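Local coordinates for possible adenyl cyclase-associated protein (Cryptosporidium parvum, PDB 2B0R) that probably sequesters monomeric actin, as other cyclase-associated proteins do, and so is likely to influence the turnover of actin filaments, at residues P63-E68 against R84-Q89; I94-C99 against V116-I121; F104-V109 against G127-I132. One frame throughout, in Å; residues are numbered along the deposited sequence.

Contact 1 of 3, residues P63-E68 against R84-Q89; sequences PITLSE and RIIVEQ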
# COMPACT_ATOMS: atom_id res chain seq x y z
N PRO A 63 10.78 -28.73 -6.19
CA PRO A 63 11.51 -27.50 -5.92
C PRO A 63 12.55 -27.24 -6.99
O PRO A 63 13.22 -28.18 -7.45
CB PRO A 63 12.21 -27.79 -4.57
CG PRO A 63 12.17 -29.28 -4.41
CD PRO A 63 10.88 -29.68 -5.06
N ILE A 64 12.67 -25.98 -7.41
CA ILE A 64 13.80 -25.58 -8.25
C ILE A 64 14.92 -25.09 -7.35
O ILE A 64 14.72 -24.14 -6.58
CB ILE A 64 13.46 -24.46 -9.21
CG1 ILE A 64 12.32 -24.90 -10.16
CG2 ILE A 64 14.73 -23.99 -9.94
CD1 ILE A 64 12.53 -26.27 -10.90
N THR A 65 16.08 -25.75 -7.46
CA THR A 65 17.23 -25.42 -6.64
C THR A 65 18.35 -24.79 -7.44
O THR A 65 18.80 -25.33 -8.45
CB THR A 65 17.77 -26.64 -5.85
OG1 THR A 65 16.83 -27.00 -4.83
CG2 THR A 65 19.09 -26.34 -5.17
N LEU A 66 18.82 -23.64 -6.96
CA LEU A 66 20.04 -23.06 -7.45
C LEU A 66 21.14 -23.35 -6.43
O LEU A 66 21.13 -22.81 -5.32
CB LEU A 66 19.84 -21.57 -7.66
CG LEU A 66 20.95 -20.84 -8.37
CD1 LEU A 66 20.90 -21.18 -9.83
CD2 LEU A 66 20.78 -19.33 -8.15
N SER A 67 22.08 -24.21 -6.80
CA SER A 67 23.07 -24.68 -5.85
C SER A 67 24.46 -24.06 -6.05
O SER A 67 25.38 -24.33 -5.30
CB SER A 67 23.15 -26.20 -5.88
OG SER A 67 23.52 -26.63 -7.16
N GLU A 68 24.59 -23.22 -7.06
CA GLU A 68 25.83 -22.53 -7.31
C GLU A 68 25.65 -21.02 -7.07
O GLU A 68 24.53 -20.53 -6.88
CB GLU A 68 26.31 -22.81 -8.73
CG GLU A 68 25.40 -22.26 -9.83
CD GLU A 68 26.02 -22.40 -11.19
OE1 GLU A 68 26.17 -23.56 -11.65
OE2 GLU A 68 26.36 -21.37 -11.81
N ARG A 84 8.18 -24.26 -5.14
CA ARG A 84 9.23 -24.02 -4.17
C ARG A 84 10.49 -23.64 -4.97
O ARG A 84 10.85 -24.32 -5.93
CB ARG A 84 9.46 -25.25 -3.22
CG ARG A 84 10.04 -24.86 -1.76
CD ARG A 84 10.20 -26.04 -0.68
NE ARG A 84 10.16 -25.55 0.74
CZ ARG A 84 9.23 -25.90 1.67
NH1 ARG A 84 8.26 -26.78 1.37
NH2 ARG A 84 9.27 -25.38 2.91
N ILE A 85 11.09 -22.50 -4.62
CA ILE A 85 12.43 -22.14 -5.13
C ILE A 85 13.44 -22.09 -3.96
O ILE A 85 13.10 -21.66 -2.85
CB ILE A 85 12.43 -20.80 -5.88
CG1 ILE A 85 11.59 -20.91 -7.16
CG2 ILE A 85 13.85 -20.37 -6.22
CD1 ILE A 85 10.12 -20.61 -6.96
N ILE A 86 14.65 -22.56 -4.22
CA ILE A 86 15.65 -22.74 -3.20
C ILE A 86 16.95 -22.22 -3.71
O ILE A 86 17.46 -22.68 -4.74
CB ILE A 86 15.87 -24.23 -2.85
CG1 ILE A 86 14.56 -24.90 -2.43
CG2 ILE A 86 16.90 -24.38 -1.75
CD1 ILE A 86 14.70 -26.43 -2.10
N VAL A 87 17.50 -21.26 -2.98
CA VAL A 87 18.81 -20.70 -3.30
C VAL A 87 19.80 -21.17 -2.24
O VAL A 87 19.64 -20.90 -1.06
CB VAL A 87 18.74 -19.14 -3.45
CG1 VAL A 87 20.08 -18.55 -3.74
CG2 VAL A 87 17.79 -18.79 -4.57
N GLU A 88 20.81 -21.92 -2.65
CA GLU A 88 21.70 -22.54 -1.67
C GLU A 88 22.76 -21.58 -1.16
O GLU A 88 23.04 -21.54 0.03
CB GLU A 88 22.33 -23.81 -2.23
CG GLU A 88 21.30 -24.90 -2.42
CD GLU A 88 21.86 -26.34 -2.40
OE1 GLU A 88 23.05 -26.57 -2.78
OE2 GLU A 88 21.07 -27.23 -2.02
N GLN A 89 23.36 -20.82 -2.07
CA GLN A 89 24.43 -19.94 -1.68
C GLN A 89 23.92 -18.60 -1.19
O GLN A 89 22.85 -18.12 -1.60
CB GLN A 89 25.39 -19.72 -2.86
CG GLN A 89 25.96 -20.98 -3.48
CD GLN A 89 26.65 -21.87 -2.49
OE1 GLN A 89 27.47 -21.43 -1.70
NE2 GLN A 89 26.32 -23.15 -2.53
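Parallel strand pairing joins Ile64, Thr65 and Leu66 to Ile85, Ile86 and Val87 near one end of a right-handed parallel beta-helix, the fold of the C-terminal domain of cyclase-associated proteins. Strand 64-66 is outermost in its sheet, and strand 84-87 is bonded in turn to strand 102-106. The two strands run only 11° apart. Residues of 63-68 on alternate positions both give and take: Ile64 N donates to Arg84 O, Ile64 O accepts Ile86 N at 2.8 Å, Leu66 N donates to Ile86 O, and Leu66 O accepts Glu88 N. On one face Thr65 meets Ile86, whose CD1 lies 3.5 Å from Thr65 OG1. That methyl also reaches back to Pro63 CB at 3.8 Å, because the isoleucine chain is extended (chi2 178°). The other branch of the threonine, CG2, rests 3.8 Å from Glu88 CG, beside the aliphatic part of that side chain. The opposite face carries Ile64, Leu66, Ile85 and Val87. Here Ile64 and Leu66 pack on Val45 of strand 44-48, and Ile85 packs on Phe104. Beyond the strands Glu68 OE2 is bonded to Tyr52 OH, while Gln89, bent at chi2, swings its amide back so that NE2 donates to Ser67 O at 3.2 Å from well above the carbonyl plane.

Contact 2 of 3, residues I94-C99 against V116-I121; sequences IFIENC and VNCDDI
Val116 O draws two groups of the other segment: Asn98 N donates to it at 3.1 Å, and the CA-H of Glu97 points at it from CA 3.3 Å away. Val116 N in turn gives a nearly straight bond to Ile96 O (2.9 Å), so Glu97 and Val116 pair as in a parallel sheet. Both chains then bend, with Asn98 and Asn117 in left-handed backbone conformation. Their side chains lie next to each other and point the same way, the amide planes turned 61° apart. Past the bend Asp119 N donates to Cys99 O at 3.0 Å, and Cys118 SG takes a weak bond from Cys99 N. The sulfur also touches Ile96 CG2 (3.9 Å), while Ile121 CD1 lies 4.0 Å from Cys99 CB. On the strand side, a CG anti to the backbone N (chi1 177°) carries the Phe95 ring forward along the chain, bringing CE1 to 3.6 Å from Val116 CG2. Asp119 is tied to Asn138 by a hydrogen bond and to Arg35 by a salt bridge. The contact thus joins corners of successive coils, with strand 74-81 flanking 94-99 and strand 102-106 packing through Phe104 against Ile96 and Ile121.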
# COMPACT_ATOMS: atom_id res chain seq x y z
N ILE A 94 18.71 -10.48 -3.86
CA ILE A 94 17.78 -11.23 -4.64
C ILE A 94 16.61 -10.31 -5.00
O ILE A 94 16.13 -9.56 -4.15
CB ILE A 94 17.21 -12.44 -3.83
CG1 ILE A 94 18.34 -13.40 -3.40
CG2 ILE A 94 16.11 -13.16 -4.63
CD1 ILE A 94 17.87 -14.57 -2.49
N PHE A 95 16.16 -10.39 -6.24
CA PHE A 95 15.03 -9.62 -6.71
C PHE A 95 13.90 -10.60 -7.11
O PHE A 95 14.13 -11.51 -7.91
CB PHE A 95 15.48 -8.71 -7.90
CG PHE A 95 14.36 -7.90 -8.51
CD1 PHE A 95 13.69 -6.91 -7.78
CD2 PHE A 95 13.98 -8.11 -9.84
CE1 PHE A 95 12.66 -6.14 -8.35
CE2 PHE A 95 12.94 -7.34 -10.43
CZ PHE A 95 12.28 -6.35 -9.67
N ILE A 96 12.70 -10.44 -6.53
CA ILE A 96 11.56 -11.34 -6.82
C ILE A 96 10.38 -10.53 -7.32
O ILE A 96 9.85 -9.68 -6.62
CB ILE A 96 11.12 -12.14 -5.60
CG1 ILE A 96 12.26 -13.02 -5.07
CG2 ILE A 96 9.93 -12.99 -5.94
CD1 ILE A 96 12.07 -13.45 -3.61
N GLU A 97 9.98 -10.79 -8.56
CA GLU A 97 8.86 -10.05 -9.16
C GLU A 97 7.78 -10.93 -9.77
O GLU A 97 8.07 -11.96 -10.43
CB GLU A 97 9.32 -9.06 -10.21
CG GLU A 97 8.16 -8.16 -10.60
CD GLU A 97 8.46 -7.20 -11.70
OE1 GLU A 97 9.58 -7.22 -12.27
OE2 GLU A 97 7.54 -6.41 -12.01
N ASN A 98 6.53 -10.52 -9.54
CA ASN A 98 5.38 -11.10 -10.20
C ASN A 98 5.32 -12.61 -9.94
O ASN A 98 5.34 -13.42 -10.86
CB ASN A 98 5.44 -10.79 -11.71
CG ASN A 98 4.16 -11.17 -12.44
OD1 ASN A 98 3.13 -11.39 -11.81
ND2 ASN A 98 4.23 -11.28 -13.77
N CYS A 99 5.28 -12.98 -8.67
CA CYS A 99 5.22 -14.38 -8.35
C CYS A 99 4.01 -14.62 -7.47
O CYS A 99 3.62 -13.73 -6.69
CB CYS A 99 6.52 -14.83 -7.68
SG CYS A 99 7.92 -14.85 -8.82
N VAL A 116 8.54 -7.44 -5.35
CA VAL A 116 7.69 -6.49 -6.07
C VAL A 116 6.53 -7.17 -6.80
O VAL A 116 6.74 -8.14 -7.57
CB VAL A 116 8.47 -5.69 -7.14
CG1 VAL A 116 7.60 -4.55 -7.68
CG2 VAL A 116 9.73 -5.15 -6.58
N ASN A 117 5.33 -6.64 -6.60
CA ASN A 117 4.14 -7.14 -7.29
C ASN A 117 3.99 -8.65 -7.10
O ASN A 117 3.88 -9.41 -8.09
CB ASN A 117 4.21 -6.80 -8.79
CG ASN A 117 2.85 -6.77 -9.45
OD1 ASN A 117 2.51 -7.65 -10.24
ND2 ASN A 117 2.07 -5.74 -9.12
N CYS A 118 4.01 -9.10 -5.85
CA CYS A 118 3.84 -10.51 -5.59
C CYS A 118 2.63 -10.78 -4.73
O CYS A 118 2.24 -9.94 -3.93
CB CYS A 118 5.09 -11.08 -4.94
SG CYS A 118 6.42 -11.25 -6.06
N ASP A 119 2.07 -11.98 -4.86
CA ASP A 119 0.95 -12.37 -4.03
C ASP A 119 1.17 -13.76 -3.50
O ASP A 119 1.72 -14.62 -4.19
CB ASP A 119 -0.38 -12.27 -4.80
CG ASP A 119 -0.75 -10.83 -5.13
OD1 ASP A 119 -0.61 -10.40 -6.30
OD2 ASP A 119 -1.15 -10.11 -4.19
N ASP A 120 0.77 -13.96 -2.24
CA ASP A 120 0.81 -15.25 -1.59
C ASP A 120 2.25 -15.82 -1.61
O ASP A 120 2.54 -16.82 -2.25
CB ASP A 120 -0.23 -16.19 -2.25
CG ASP A 120 -0.36 -17.54 -1.55
OD1 ASP A 120 -0.29 -17.59 -0.30
OD2 ASP A 120 -0.55 -18.56 -2.27
N ILE A 121 3.13 -15.16 -0.89
CA ILE A 121 4.57 -15.50 -0.94
C ILE A 121 5.08 -15.90 0.43
O ILE A 121 4.75 -15.26 1.43
CB ILE A 121 5.39 -14.32 -1.53
CG1 ILE A 121 4.87 -14.00 -2.93
CG2 ILE A 121 6.86 -14.64 -1.59
CD1 ILE A 121 5.05 -15.18 -3.94

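Contact 3 of 3, residues F104-V109 against G127-I132; sequences FLVNGV and GIVPTI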
# COMPACT_ATOMS: atom_id res chain seq x y z
N PHE A 104 9.93 -19.63 -1.05
CA PHE A 104 11.35 -19.45 -1.30
C PHE A 104 12.11 -19.87 -0.07
O PHE A 104 11.78 -19.45 1.04
CB PHE A 104 11.67 -17.98 -1.65
CG PHE A 104 10.94 -17.48 -2.86
CD1 PHE A 104 9.72 -16.82 -2.74
CD2 PHE A 104 11.48 -17.64 -4.12
CE1 PHE A 104 9.05 -16.36 -3.87
CE2 PHE A 104 10.82 -17.20 -5.23
CZ PHE A 104 9.60 -16.55 -5.11
N LEU A 105 13.14 -20.70 -0.25
CA LEU A 105 14.09 -20.93 0.81
C LEU A 105 15.38 -20.36 0.35
O LEU A 105 15.82 -20.64 -0.75
CB LEU A 105 14.24 -22.42 1.13
CG LEU A 105 15.08 -22.79 2.37
CD1 LEU A 105 14.28 -22.69 3.67
CD2 LEU A 105 15.64 -24.22 2.24
N VAL A 106 15.99 -19.53 1.19
CA VAL A 106 17.25 -18.88 0.84
C VAL A 106 18.26 -18.99 1.96
O VAL A 106 17.91 -19.17 3.14
CB VAL A 106 17.07 -17.38 0.43
CG1 VAL A 106 16.08 -17.22 -0.73
CG2 VAL A 106 16.68 -16.52 1.61
N ASN A 107 19.52 -18.92 1.59
CA ASN A 107 20.60 -18.86 2.56
C ASN A 107 20.61 -17.46 3.23
O ASN A 107 20.05 -17.26 4.33
CB ASN A 107 21.91 -19.16 1.86
CG ASN A 107 23.06 -19.27 2.81
OD1 ASN A 107 23.01 -18.79 3.94
ND2 ASN A 107 24.11 -19.89 2.36
N GLY A 108 21.26 -16.51 2.58
CA GLY A 108 21.14 -15.13 2.97
C GLY A 108 21.60 -14.22 1.86
O GLY A 108 21.93 -14.67 0.77
N VAL A 109 21.64 -12.92 2.15
CA VAL A 109 22.16 -11.93 1.19
C VAL A 109 23.12 -10.91 1.82
O VAL A 109 23.06 -10.63 3.00
CB VAL A 109 21.01 -11.20 0.45
CG1 VAL A 109 20.17 -12.21 -0.32
CG2 VAL A 109 20.13 -10.49 1.40
N GLY A 127 20.15 -18.14 6.88
CA GLY A 127 21.28 -17.29 7.28
C GLY A 127 20.92 -15.84 7.54
O GLY A 127 19.89 -15.54 8.18
N ILE A 128 21.76 -14.93 7.06
CA ILE A 128 21.53 -13.51 7.26
C ILE A 128 20.86 -12.83 6.04
O ILE A 128 21.30 -12.98 4.89
CB ILE A 128 22.85 -12.72 7.63
CG1 ILE A 128 23.76 -13.53 8.55
CG2 ILE A 128 22.49 -11.36 8.28
CD1 ILE A 128 25.27 -12.95 8.70
N VAL A 129 19.79 -12.09 6.33
CA VAL A 129 19.21 -11.16 5.35
C VAL A 129 19.08 -9.80 6.02
O VAL A 129 18.21 -9.61 6.85
CB VAL A 129 17.84 -11.65 4.79
CG1 VAL A 129 17.28 -10.62 3.83
CG2 VAL A 129 17.98 -13.01 4.05
N PRO A 130 20.00 -8.87 5.71
CA PRO A 130 19.97 -7.55 6.40
C PRO A 130 18.66 -6.75 6.19
O PRO A 130 18.07 -6.25 7.17
CB PRO A 130 21.17 -6.80 5.80
CG PRO A 130 22.08 -7.88 5.24
CD PRO A 130 21.14 -9.00 4.78
N THR A 131 18.19 -6.73 4.94
CA THR A 131 17.12 -5.86 4.48
C THR A 131 16.16 -6.62 3.58
O THR A 131 16.60 -7.34 2.66
CB THR A 131 17.77 -4.70 3.61
OG1 THR A 131 18.53 -3.86 4.46
CG2 THR A 131 16.75 -3.86 2.89
N ILE A 132 14.87 -6.44 3.80
CA ILE A 132 13.86 -6.89 2.83
C ILE A 132 12.92 -5.75 2.46
O ILE A 132 12.49 -4.95 3.30
CB ILE A 132 12.97 -8.05 3.36
CG1 ILE A 132 13.81 -9.27 3.71
CG2 ILE A 132 11.84 -8.41 2.32
CD1 ILE A 132 12.99 -10.36 4.45
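The side-chain amide of Asn107, the one flat group of this contact, brings OD1 to 4.0 Å from Gly127 CA, while its ND2 is bonded to Glu88 O on the preceding coil. With CG anti to the backbone N (chi1 -174°), the group stands beside its own carbonyl carbon and reaches both neighbours. From here on the backbones are joined directly. Gly127 N donates to Asn107 O at 2.7 Å, in a bent bond whose donor is tilted from the carbonyl plane. A second bond runs from Val109 N to Ile128 O, although the position of that oxygen is less certain. The two bonds bracket Gly108, whose CA is 4.6 Å from Ile128 CA, and neither Gly108 nor Gly127 has a side chain to stand between the chains. The touching parts run 44° apart. Beside these bonds Val129 CG1 lies 3.7 Å from Val109 CG2, and Val129 CG2 approaches Gly108 CA and, more loosely, Val106 CG2. These methyls belong to the buried interior. The puckered ring of Pro130 meets Val109 through CD, which lies against Val109 O (3.1 Å) as well as Val109 CG2 (3.8 Å), the two side chains meeting at a slant. Residues 107-109 lead from strand 102-106 toward strand 112-116, while the loop residues 127-130 run into strand 131-135, so equivalent turns of successive coils are stacked. Gly127 O passes the connection on to Ser145 OG, Val109 packs inward on Ile94 of strand 93-100, and Val129 rests on Ile113 of strand 112-116.

The three contacts are repeats of one theme, neighbouring coils of the beta-helix joined at different places round its circumference. Contacts 1 and 3 both reach one sheet, through the neighbouring strands 84-87 and 102-106: their centres are 13 Å apart, and Leu105 N lies 2.8 Å from Ile85 O, a probable hydrogen bond between adjacent strands. Contact 2 lies in a different part of the coil, about 16 Å from contact 1 centre to centre, and the nearest atoms of those two do not touch. It meets contact 3 through the core instead, where Ile94 CD1 is 3.6 Å from Val106 CG1. Along the chain, the segments of contacts 2 and 3 alternate, whereas contact 1 closes before either opens.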